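Local coordinates for bradavidin 2 (Bradyrhizobium japonicum, PDB 4GGT), which binds biotin, as a secreted member of the avidin family built on a small beta barrel, at residues V67-A70 and F75-W78. Numbering follows the deposited sequence.
Sequences VTFA and FTRW
Val67 and Thr76 face each other as an antiparallel hydrogen-bonded pair, joined by two backbone bonds, Val67 N to Thr76 O and Thr76 N to Val67 O, each 3.0 Å long. Both are nearly straight, with N-H...O angles of at least 160°. Val67 O also receives a CA-H...O contact from Phe75 CA at 3.2 Å. One residue on, Thr68 and Phe75 form a non-hydrogen-bonded pair, and their side chains leave on the face opposite the side chains of Val67 and Thr76. Thr68 OG1 makes a van der Waals contact with Phe75 CB at 3.4 Å; chi1 of 64° seats Phe75 CG between the backbone N and the carbonyl carbon, and the end of the ring leads away from the partner strand.

The side chain of Val67 can be followed outward to two aromatic rings, one for each methyl. Its CB already lies 3.9 Å from Trp78 CZ3. There it divides: CG2, beside the backbone N, continues to the indole and meets the same CZ3 at 3.8 Å, whereas CG1, anti to that N (chi1 176°), stands over one face of the Phe69 ring, offset toward its rim. Thr76 takes part in the same two groups from the partner strand. Its CG2 lies 3.4 Å above the plane of the Trp78 indole near the rim, and its OG1 comes to the edge of the Phe69 ring, in plane, 3.8 Å from CE1.

Trp78 and Phe69 place the contact beside the biotin site of the avidin barrel, and probably line it, as tryptophans do in streptavidin: Trp78 NE1 is hydrogen-bonded to Asp109, and the Phe69 side chain lies close to Ser74, both biotin-binding residues, although this chain is unliganded. The two segments belong to the hairpin of strands 62-69 and 74-80. Strand 51-59 flanks it beyond Val67, where Tyr52 and Ala54 touch the valine, and strand 86-95 flanks it beyond Thr76, which packs on Trp91 and Leu93.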
loop_
_atom_site.group_PDB
_atom_site.type_symbol
_atom_site.label_atom_id
_atom_site.label_comp_id
_atom_site.label_asym_id
_atom_site.label_seq_id
_atom_site.Cartn_x
_atom_site.Cartn_y
_atom_site.Cartn_z
ATOM N N VAL A 67 -4.250 3.406 -0.813
ATOM C CA VAL A 67 -3.909 4.355 0.214
ATOM C C VAL A 67 -4.016 5.776 -0.371
ATOM O O VAL A 67 -3.498 6.036 -1.448
ATOM C CB VAL A 67 -2.477 4.140 0.724
ATOM C CG1 VAL A 67 -2.091 5.224 1.737
ATOM C CG2 VAL A 67 -2.365 2.717 1.355
ATOM N N THR A 68 -4.682 6.674 0.346
ATOM C CA THR A 68 -4.791 8.080 -0.106
ATOM C C THR A 68 -3.922 8.956 0.797
ATOM O O THR A 68 -4.091 8.985 2.031
ATOM C CB THR A 68 -6.275 8.516 -0.135
ATOM O OG1 THR A 68 -6.922 7.737 -1.130
ATOM C CG2 THR A 68 -6.387 10.014 -0.513
ATOM N N PHE A 69 -2.913 9.585 0.196
ATOM C CA PHE A 69 -1.992 10.434 0.953
ATOM C C PHE A 69 -2.628 11.825 0.918
ATOM O O PHE A 69 -2.427 12.599 -0.032
ATOM C CB PHE A 69 -0.589 10.441 0.333
ATOM C CG PHE A 69 0.012 9.059 0.204
ATOM C CD1 PHE A 69 -0.144 8.343 -0.975
ATOM C CD2 PHE A 69 0.654 8.475 1.291
ATOM C CE1 PHE A 69 0.393 7.037 -1.090
ATOM C CE2 PHE A 69 1.191 7.176 1.210
ATOM C CZ PHE A 69 1.066 6.471 0.029
ATOM N N ALA A 70 -3.454 12.093 1.917
ATOM C CA ALA A 70 -4.474 13.146 1.788
ATOM C C ALA A 70 -3.872 14.519 1.575
ATOM O O ALA A 70 -4.366 15.289 0.719
ATOM C CB ALA A 70 -5.402 13.139 2.985
ATOM N N PHE A 75 -3.132 9.261 -4.536
ATOM C CA PHE A 75 -3.409 7.933 -4.010
ATOM C C PHE A 75 -2.740 6.884 -4.850
ATOM O O PHE A 75 -2.451 7.085 -6.041
ATOM C CB PHE A 75 -4.918 7.682 -3.852
ATOM C CG PHE A 75 -5.669 7.698 -5.139
ATOM C CD1 PHE A 75 -5.710 6.555 -5.932
ATOM C CD2 PHE A 75 -6.346 8.854 -5.560
ATOM C CE1 PHE A 75 -6.391 6.553 -7.150
ATOM C CE2 PHE A 75 -7.070 8.849 -6.769
ATOM C CZ PHE A 75 -7.094 7.699 -7.553
ATOM N N THR A 76 -2.474 5.751 -4.220
ATOM C CA THR A 76 -1.893 4.594 -4.919
ATOM C C THR A 76 -2.769 3.373 -4.697
ATOM O O THR A 76 -3.269 3.183 -3.599
ATOM C CB THR A 76 -0.504 4.356 -4.388
ATOM O OG1 THR A 76 0.232 5.565 -4.576
ATOM C CG2 THR A 76 0.213 3.187 -5.112
ATOM N N ARG A 77 -2.916 2.557 -5.738
ATOM C CA ARG A 77 -3.625 1.298 -5.612
ATOM C C ARG A 77 -2.622 0.218 -5.923
ATOM O O ARG A 77 -2.005 0.252 -7.018
ATOM C CB ARG A 77 -4.769 1.222 -6.610
ATOM C CG ARG A 77 -5.626 -0.060 -6.430
ATOM C CD ARG A 77 -5.074 -1.253 -7.242
ATOM N NE ARG A 77 -5.402 -1.250 -8.676
ATOM C CZ ARG A 77 -4.543 -1.083 -9.678
ATOM N NH1 ARG A 77 -3.239 -0.793 -9.494
ATOM N NH2 ARG A 77 -5.008 -1.152 -10.904
ATOM N N TRP A 78 -2.544 -0.768 -5.023
ATOM C CA TRP A 78 -1.690 -1.949 -5.259
ATOM C C TRP A 78 -2.616 -3.138 -5.528
ATOM O O TRP A 78 -3.665 -3.281 -4.886
ATOM C CB TRP A 78 -0.888 -2.268 -4.004
ATOM C CG TRP A 78 0.278 -1.376 -3.690
ATOM C CD1 TRP A 78 1.592 -1.638 -3.931
ATOM C CD2 TRP A 78 0.228 -0.128 -2.987
ATOM N NE1 TRP A 78 2.390 -0.608 -3.464
ATOM C CE2 TRP A 78 1.575 0.340 -2.875
ATOM C CE3 TRP A 78 -0.813 0.649 -2.455
ATOM C CZ2 TRP A 78 1.895 1.555 -2.245
ATOM C CZ3 TRP A 78 -0.514 1.859 -1.833
ATOM C CH2 TRP A 78 0.856 2.307 -1.734
#